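Local structure of malonyl-CoA-[acyl-carrier-protein] transacylase (Coxiella burnetii, 3TQE) at residues V11-S17 / G280-L285; M22-L26 / A73-I77; N166-Q170 / L288-I292. The protein probably transfers the malonyl group from malonyl-CoA to the holo-acyl carrier protein, the step that supplies malonyl units for fatty acid synthesis. All coordinates share one frame; numbering follows the deposited sequence. Where two conformers were deposited one is given.

Contact 1 of 3, residues V11-S17 / G280-L285; sequences VFPGQGS and GPDNKL. With GLY (glycine), chain B.
Leu285 reaches under the end of strand 9-12 with one methyl: Leu285 CD1 lies 3.5 Å from the carbonyl carbon of Phe12 and also meets the backbone N of Pro13. The side chains of Val11 and Leu285 run past each other in opposite directions, with Val11 CB 3.9 Å from Leu285 CD1. Pro13 and Pro281 meet ring to ring, CG of Pro13 against CD of Pro281, while Pro13 CG also rests on the bare CA of Gly280, 3.7 Å away.

No direct hydrogen bond joins the two segments; a water does so at Ser17. Ser17 OG stands beside the backbone N (chi1 -65°) and donates to a water oxygen 2.7 Å away, which in turn donates to Pro281 O and accepts from Lys284 N. Within 280-285, Lys284 bends at chi2 and chi4 so that its NZ forms a salt bridge of 2.7 Å with Asp282 OD2, on the syn side but 32° out of the carboxylate plane. Ser17 O, against Pro281 CG and Asp282 CB, is buried without a polar partner.

Gln15, in the type II turn 14-17, borders the bound glycine, whose pocket includes the predicted active-site residues Ser96 and His205. The segments are the loops leaving neighbouring parallel strands 9-12 and 275-278 of the central sheet; strand 91-94 flanks 9-12 on its other edge, and helices 63-83 and 97-105 pack on Phe12.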
loop_
_atom_site.group_PDB
_atom_site.type_symbol
_atom_site.label_atom_id
_atom_site.label_comp_id
_atom_site.label_asym_id
_atom_site.label_seq_id
_atom_site.Cartn_x
_atom_site.Cartn_y
_atom_site.Cartn_z
ATOM N N VAL A 11 2.019 2.759 -9.079
ATOM C CA VAL A 11 1.998 2.743 -7.642
ATOM C C VAL A 11 0.671 2.231 -7.147
ATOM O O VAL A 11 -0.385 2.631 -7.622
ATOM C CB VAL A 11 2.373 4.107 -7.008
ATOM C CG1 VAL A 11 3.826 4.432 -7.362
ATOM C CG2 VAL A 11 1.437 5.260 -7.414
ATOM N N PHE A 12 0.729 1.291 -6.215
ATOM C CA PHE A 12 -0.439 0.559 -5.784
ATOM C C PHE A 12 -0.802 0.935 -4.372
ATOM O O PHE A 12 -0.001 0.759 -3.461
ATOM C CB PHE A 12 -0.159 -0.939 -5.831
ATOM C CG PHE A 12 0.076 -1.461 -7.211
ATOM C CD1 PHE A 12 -0.952 -1.988 -7.955
ATOM C CD2 PHE A 12 1.321 -1.385 -7.781
ATOM C CE1 PHE A 12 -0.737 -2.495 -9.216
ATOM C CE2 PHE A 12 1.531 -1.879 -9.036
ATOM C CZ PHE A 12 0.508 -2.456 -9.739
ATOM N N PRO A 13 -2.006 1.442 -4.180
ATOM C CA PRO A 13 -2.394 1.825 -2.863
ATOM C C PRO A 13 -2.753 0.685 -1.940
ATOM O O PRO A 13 -3.080 -0.410 -2.366
ATOM C CB PRO A 13 -3.608 2.687 -3.094
ATOM C CG PRO A 13 -4.105 2.348 -4.305
ATOM C CD PRO A 13 -2.997 1.849 -5.166
ATOM N N GLY A 14 -2.671 0.991 -0.667
ATOM C CA GLY A 14 -3.016 0.079 0.405
ATOM C C GLY A 14 -4.075 0.655 1.315
ATOM O O GLY A 14 -4.893 1.467 0.905
ATOM N N GLN A 15 -4.038 0.231 2.575
ATOM C CA GLN A 15 -4.955 0.701 3.622
ATOM C C GLN A 15 -5.216 2.195 3.564
ATOM O O GLN A 15 -4.291 2.993 3.400
ATOM C CB GLN A 15 -4.371 0.358 4.996
ATOM C CG GLN A 15 -5.261 0.743 6.160
ATOM C CD GLN A 15 -5.286 -0.319 7.222
ATOM O OE1 GLN A 15 -4.504 -1.272 7.169
ATOM N NE2 GLN A 15 -6.200 -0.184 8.187
ATOM N N GLY A 16 -6.478 2.569 3.719
ATOM C CA GLY A 16 -6.839 3.950 3.703
ATOM C C GLY A 16 -7.488 4.311 2.404
ATOM O O GLY A 16 -8.249 5.278 2.344
ATOM N N SER A 17 -7.194 3.556 1.336
ATOM C CA SER A 17 -7.749 3.873 0.054
ATOM C C SER A 17 -9.061 3.160 -0.227
ATOM O O SER A 17 -9.674 3.381 -1.247
ATOM C CB SER A 17 -6.732 3.565 -1.035
ATOM O OG SER A 17 -5.609 4.409 -0.902
ATOM N N GLY A 280 -5.189 1.732 -8.359
ATOM C CA GLY A 280 -6.080 1.382 -7.264
ATOM C C GLY A 280 -7.092 2.475 -7.075
ATOM O O GLY A 280 -7.096 3.491 -7.785
ATOM N N PRO A 281 -7.977 2.295 -6.107
ATOM C CA PRO A 281 -8.965 3.296 -5.776
ATOM C C PRO A 281 -8.344 4.456 -5.003
ATOM O O PRO A 281 -7.267 4.319 -4.404
ATOM C CB PRO A 281 -9.909 2.528 -4.891
ATOM C CG PRO A 281 -9.018 1.525 -4.190
ATOM C CD PRO A 281 -7.981 1.161 -5.186
ATOM N N ASP A 282 -9.033 5.591 -5.013
ATOM C CA ASP A 282 -8.672 6.781 -4.262
ATOM C C ASP A 282 -7.415 7.421 -4.855
ATOM O O ASP A 282 -6.847 6.913 -5.803
ATOM C CB ASP A 282 -8.562 6.484 -2.762
ATOM C CG ASP A 282 -8.938 7.663 -1.878
ATOM O OD1 ASP A 282 -9.046 8.820 -2.382
ATOM O OD2 ASP A 282 -9.088 7.406 -0.664
ATOM N N ASN A 283 -7.025 8.549 -4.306
ATOM C CA ASN A 283 -5.891 9.306 -4.797
ATOM C C ASN A 283 -4.896 9.615 -3.685
ATOM O O ASN A 283 -4.201 10.635 -3.716
ATOM C CB ASN A 283 -6.372 10.558 -5.513
ATOM C CG ASN A 283 -7.097 11.509 -4.607
ATOM O OD1 ASN A 283 -7.229 11.287 -3.422
ATOM N ND2 ASN A 283 -7.579 12.618 -5.192
ATOM N N LYS A 284 -4.800 8.697 -2.716
ATOM C CA LYS A 284 -3.943 8.915 -1.574
ATOM C C LYS A 284 -2.482 8.964 -1.983
ATOM O O LYS A 284 -1.721 9.785 -1.482
ATOM C CB LYS A 284 -4.184 7.834 -0.526
ATOM C CG LYS A 284 -5.584 7.833 0.041
ATOM C CD LYS A 284 -5.780 8.971 0.973
ATOM C CE LYS A 284 -7.050 8.808 1.803
ATOM N NZ LYS A 284 -8.225 9.293 1.032
ATOM N N LEU A 285 -2.048 8.059 -2.845
ATOM C CA LEU A 285 -0.636 8.094 -3.223
ATOM C C LEU A 285 -0.316 9.302 -4.066
ATOM O O LEU A 285 0.772 9.847 -3.948
ATOM C CB LEU A 285 -0.212 6.815 -3.933
ATOM C CG LEU A 285 -0.401 5.556 -3.095
ATOM C CD1 LEU A 285 0.043 4.336 -3.898
ATOM C CD2 LEU A 285 0.303 5.612 -1.762
HETATM N N GLY B . -0.325 0.340 7.047
HETATM C CA GLY B . -1.314 -0.564 6.375
HETATM C C GLY B . -0.847 -2.007 6.312
HETATM O O GLY B . -1.283 -2.833 5.485
HETATM O OXT GLY B . 0.012 -2.383 7.093
HETATM O O HOH W 1 -5.320 5.740 -3.207
#

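Contact 2 of 3, residues M22-L26 / A73-I77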
loop_
_atom_site.group_PDB
_atom_site.type_symbol
_atom_site.label_atom_id
_atom_site.label_comp_id
_atom_site.label_asym_id
_atom_site.label_seq_id
_atom_site.Cartn_x
_atom_site.Cartn_y
_atom_site.Cartn_z
HETATM N N MSE A 22 -16.307 1.479 -4.140
HETATM C CA MSE A 22 -15.178 1.659 -4.993
HETATM C C MSE A 22 -15.289 0.780 -6.247
HETATM O O MSE A 22 -15.816 -0.338 -6.268
HETATM C CB MSE A 22 -13.875 1.467 -4.239
HETATM C CG MSE A 22 -13.713 0.140 -3.717
HETATM SE SE MSE A 22 -11.986 -0.030 -2.822
HETATM C CE MSE A 22 -12.355 -1.950 -2.854
ATOM N N LEU A 23 -14.759 1.334 -7.325
ATOM C CA LEU A 23 -14.763 0.703 -8.627
ATOM C C LEU A 23 -16.145 0.442 -9.219
ATOM O O LEU A 23 -16.259 -0.271 -10.199
ATOM C CB LEU A 23 -13.920 -0.592 -8.635
ATOM C CG LEU A 23 -12.410 -0.427 -8.661
ATOM C CD1 LEU A 23 -11.857 0.257 -7.482
ATOM C CD2 LEU A 23 -11.759 -1.770 -8.848
ATOM N N ALA A 24 -17.204 1.041 -8.664
ATOM C CA ALA A 24 -18.525 0.759 -9.199
ATOM C C ALA A 24 -18.642 1.119 -10.687
ATOM O O ALA A 24 -19.157 0.355 -11.504
ATOM C CB ALA A 24 -19.595 1.477 -8.393
ATOM N N GLU A 25 -18.109 2.272 -11.049
ATOM C CA GLU A 25 -18.170 2.698 -12.444
ATOM C C GLU A 25 -17.359 1.787 -13.337
ATOM O O GLU A 25 -17.845 1.300 -14.351
ATOM C CB GLU A 25 -17.708 4.125 -12.576
ATOM C CG GLU A 25 -17.772 4.618 -13.986
ATOM C CD GLU A 25 -17.515 6.104 -14.113
ATOM O OE1 GLU A 25 -17.285 6.794 -13.087
ATOM O OE2 GLU A 25 -17.594 6.593 -15.265
ATOM N N LEU A 26 -16.111 1.529 -12.951
ATOM C CA LEU A 26 -15.286 0.663 -13.748
ATOM C C LEU A 26 -15.901 -0.718 -13.850
ATOM O O LEU A 26 -15.800 -1.383 -14.865
ATOM C CB LEU A 26 -13.893 0.595 -13.149
ATOM C CG LEU A 26 -12.838 0.051 -14.048
ATOM C CD1 LEU A 26 -12.575 0.959 -15.266
ATOM C CD2 LEU A 26 -11.556 -0.094 -13.219
ATOM N N ALA A 73 -9.080 -4.811 -5.842
ATOM C CA ALA A 73 -9.350 -3.560 -6.555
ATOM C C ALA A 73 -8.129 -3.130 -7.362
ATOM O O ALA A 73 -8.240 -2.759 -8.525
ATOM C CB ALA A 73 -9.745 -2.472 -5.593
ATOM N N ASP A 74 -6.957 -3.209 -6.741
ATOM C CA ASP A 74 -5.743 -2.776 -7.412
ATOM C C ASP A 74 -5.479 -3.679 -8.621
ATOM O O ASP A 74 -5.120 -3.199 -9.690
ATOM C CB ASP A 74 -4.568 -2.896 -6.461
ATOM C CG ASP A 74 -4.517 -1.831 -5.354
ATOM O OD1 ASP A 74 -5.405 -0.973 -5.219
ATOM O OD2 ASP A 74 -3.514 -1.897 -4.582
ATOM N N VAL A 75 -5.606 -4.987 -8.450
ATOM C CA VAL A 75 -5.368 -5.909 -9.537
ATOM C C VAL A 75 -6.417 -5.738 -10.634
ATOM O O VAL A 75 -6.111 -5.796 -11.809
ATOM C CB VAL A 75 -5.341 -7.331 -9.024
ATOM C CG1 VAL A 75 -5.386 -8.316 -10.160
ATOM C CG2 VAL A 75 -4.103 -7.522 -8.163
ATOM N N ALA A 76 -7.661 -5.510 -10.252
ATOM C CA ALA A 76 -8.713 -5.259 -11.249
ATOM C C ALA A 76 -8.354 -4.082 -12.124
ATOM O O ALA A 76 -8.553 -4.126 -13.345
ATOM C CB ALA A 76 -10.050 -5.053 -10.564
ATOM N N ILE A 77 -7.865 -3.022 -11.509
ATOM C CA ILE A 77 -7.504 -1.825 -12.284
ATOM C C ILE A 77 -6.327 -2.112 -13.182
ATOM O O ILE A 77 -6.306 -1.706 -14.343
ATOM C CB ILE A 77 -7.266 -0.630 -11.375
ATOM C CG1 ILE A 77 -8.620 -0.190 -10.810
ATOM C CG2 ILE A 77 -6.547 0.501 -12.116
ATOM C CD1 ILE A 77 -8.530 0.781 -9.681
#
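The CA atoms of Leu23 and Ala73 approach to 7.2 Å and those of Leu26 and Ile77 to 8.3 Å, so the loop and first turn of helix 24-29 follow one face of helix 63-83. This is apolar packing of the start of helix 24-29 on helix 63-83, within the acyl transferase fold, and no hydrogen bond crosses it. All six touching residues are buried.

Leu23, at the N-cap position, has a positive phi of 62° and lays its side chain onto helix 63-83. Both of its methyls meet Ala73 and Ile77, and CD2 alone also reaches Ala76, with Leu23 CD2 4.1 Å from Ala76 CB. Leu23 CD2 settles over the backbone of Ala73, 3.7 Å from Ala73 O. On the other branch, Leu23 CD1 and Ile77 CD1 are 4.0 Å apart; these two side chains run obliquely to one another. The small side chains of Ala73 and Ala76 let the leucine come this close to the helix backbone.

Ile77 is shared between two leucines. Its CB does not aim at 22-26, but CG1, lying opposite the carbonyl carbon (chi1 -71°), carries CD1 toward Leu23. Leu26 crosses Ile77 at about a right angle, Leu26 CD2 lying 3.8 Å from Ile77 CG1.

Beyond the contact, Met22 O accepts a hydrogen bond from Gln53 NE2, and the Met22 side chain also touches Leu70 and Pro281. Met22 is a selenomethionine with a chain extended beyond CG, and at the Ala73 end of the contact its terminal CE rests 3.8 Å from Ala73 CB.

Contact 3 of 3, residues N166-Q170 / L288-I292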
loop_
_atom_site.group_PDB
_atom_site.type_symbol
_atom_site.label_atom_id
_atom_site.label_comp_id
_atom_site.label_asym_id
_atom_site.label_seq_id
_atom_site.Cartn_x
_atom_site.Cartn_y
_atom_site.Cartn_z
ATOM N N ASN A 166 5.963 8.821 4.583
ATOM C CA ASN A 166 5.034 9.010 3.475
ATOM C C ASN A 166 5.369 10.138 2.553
ATOM O O ASN A 166 5.260 10.007 1.329
ATOM C CB ASN A 166 3.605 9.157 3.967
ATOM C CG ASN A 166 3.001 7.855 4.303
ATOM O OD1 ASN A 166 3.521 6.808 3.907
ATOM N ND2 ASN A 166 1.907 7.877 5.027
ATOM N N SER A 167 5.773 11.248 3.116
ATOM C CA SER A 167 6.218 12.353 2.313
ATOM C C SER A 167 7.228 13.088 3.141
ATOM O O SER A 167 7.496 12.758 4.287
ATOM C CB SER A 167 5.052 13.240 1.918
ATOM O OG SER A 167 4.873 14.255 2.889
ATOM N N THR A 168 7.805 14.133 2.583
ATOM C CA THR A 168 8.985 14.655 3.214
ATOM C C THR A 168 8.679 15.181 4.668
ATOM O O THR A 168 9.431 14.954 5.633
ATOM C CB THR A 168 9.632 15.641 2.215
ATOM O OG1 THR A 168 8.911 15.579 0.954
ATOM C CG2 THR A 168 11.083 15.208 1.952
ATOM N N ASP A 169 7.519 15.769 4.831
ATOM C CA ASP A 169 7.132 16.238 6.151
ATOM C C ASP A 169 5.870 15.542 6.625
ATOM O O ASP A 169 5.102 16.120 7.380
ATOM C CB ASP A 169 6.979 17.758 6.146
ATOM C CG ASP A 169 5.712 18.244 5.439
ATOM O OD1 ASP A 169 5.157 17.529 4.574
ATOM O OD2 ASP A 169 5.273 19.379 5.754
ATOM N N GLN A 170 5.646 14.296 6.200
ATOM C CA GLN A 170 4.474 13.550 6.620
ATOM C C GLN A 170 4.918 12.148 7.000
ATOM O O GLN A 170 5.381 11.378 6.148
ATOM C CB GLN A 170 3.442 13.504 5.504
ATOM C CG GLN A 170 2.180 12.757 5.832
ATOM C CD GLN A 170 1.146 12.844 4.710
ATOM O OE1 GLN A 170 1.042 13.851 4.010
ATOM N NE2 GLN A 170 0.374 11.784 4.545
ATOM N N LEU A 288 0.628 12.035 -1.763
ATOM C CA LEU A 288 1.966 11.918 -1.233
ATOM C C LEU A 288 3.005 12.261 -2.266
ATOM O O LEU A 288 3.972 12.956 -1.971
ATOM C CB LEU A 288 2.225 10.510 -0.714
ATOM C CG LEU A 288 1.324 10.033 0.401
ATOM C CD1 LEU A 288 1.734 8.609 0.789
ATOM C CD2 LEU A 288 1.389 10.993 1.583
ATOM N N ILE A 289 2.852 11.720 -3.466
ATOM C CA ILE A 289 3.873 11.883 -4.481
ATOM C C ILE A 289 3.992 13.341 -4.896
ATOM O O ILE A 289 5.092 13.842 -5.067
ATOM C CB ILE A 289 3.582 10.970 -5.673
ATOM C CG1 ILE A 289 3.715 9.514 -5.232
ATOM C CG2 ILE A 289 4.528 11.265 -6.849
ATOM C CD1 ILE A 289 3.159 8.500 -6.226
ATOM N N LYS A 290 2.868 14.029 -5.009
ATOM C CA LYS A 290 2.877 15.447 -5.376
ATOM C C LYS A 290 3.586 16.283 -4.321
ATOM O O LYS A 290 4.206 17.307 -4.659
ATOM C CB LYS A 290 1.445 15.947 -5.631
ATOM C CG LYS A 290 1.349 17.232 -6.434
ATOM C CD LYS A 290 2.005 17.077 -7.819
ATOM C CE LYS A 290 1.009 17.008 -8.952
ATOM N NZ LYS A 290 1.623 17.555 -10.210
ATOM N N ARG A 291 3.486 15.887 -3.059
ATOM C CA ARG A 291 4.185 16.579 -1.988
ATOM C C ARG A 291 5.680 16.319 -2.038
ATOM O O ARG A 291 6.476 17.233 -1.802
ATOM C CB ARG A 291 3.588 16.229 -0.629
ATOM C CG ARG A 291 2.191 16.777 -0.460
ATOM C CD ARG A 291 1.727 16.732 0.980
ATOM N NE ARG A 291 0.584 17.612 1.194
ATOM C CZ ARG A 291 -0.644 17.193 1.466
ATOM N NH1 ARG A 291 -0.896 15.898 1.574
ATOM N NH2 ARG A 291 -1.623 18.073 1.648
ATOM N N ILE A 292 6.072 15.091 -2.393
ATOM C CA ILE A 292 7.467 14.723 -2.550
ATOM C C ILE A 292 8.081 15.493 -3.712
ATOM O O ILE A 292 9.212 16.014 -3.602
ATOM C CB ILE A 292 7.618 13.195 -2.751
ATOM C CG1 ILE A 292 7.203 12.477 -1.476
ATOM C CG2 ILE A 292 9.069 12.801 -3.070
ATOM C CD1 ILE A 292 6.889 10.989 -1.673
#
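Leu288 makes the main apolar contacts, pushing its two methyls among polar residues of the hairpin. Leu288 CD1 lies 3.7 Å from Asn166 CB, with CD2 as near, and the two side chains are oblique to each other. Leu288 CD2 also approaches the carboxamide of Gln170, whose side chain crosses that of Leu288 at about a right angle. Gln170 is modelled in two conformers, so the short approach of Leu288 CD2 to its NE2 is doubtful; in the conformer described the chain is fully stretched, CG opposite the backbone N (chi1 -180°). At the end of the helix Ile292 lays CG1 along Ser167, 3.9 Å from Ser167 CA, and brings Ile292 CD1 to 3.6 Å from Asn166 O. That carbonyl, also met by Leu288 CB, is buried with no polar partner in the model.

Polar approaches across the contact are loose, and none is a hydrogen bond. Gln170 OE1 lies 3.7 Å from Arg291 NH1, obliquely to the guanidinium, but this is provisional because both residues have two conformers. Thr168 OG1 stays 4.0 Å from Arg291 O.

The hydrogen bonds lie within each element. Gln170 O accepts from both Asn166 N and Ser167 N, and Gln170 N returns a bond to Ser167 O across a type I turn; on the helix, Ile292 N binds Leu288 O. Outside the pair, Asn166 OD1 takes a hydrogen bond from His95 NE2, beside the predicted active-site residue Ser96.

Two successive residues, Asn166 and Ser167, facing the single residue Gln170 fit a classic beta bulge, here at the tight turn joining antiparallel strands 160-167 and 170-174, with the last turn of helix 284-292 packed against it.

Overall arrangement
Contacts 1 and 2 are buried and adjoin through Asp74 and Ile77, whose side chains reach Pro13, Gly280 and Pro281; contact 3 is only partly buried. Contacts 1 and 3 use opposite ends of helix 284-292: its start packs on the parallel sheet, its end on a hairpin of the mixed sheet, and Val11 CG2 touches Ile289 CD1 between them. Contacts 2 and 3 do not touch, their nearest atoms about 12 Å apart. No direct hydrogen bond spans any of the three. Contact 1 adds a bridging water and borders one of the glycine pockets, at Gln15, contact 2 is wholly apolar, and contact 3 sets aliphatic groups against amides.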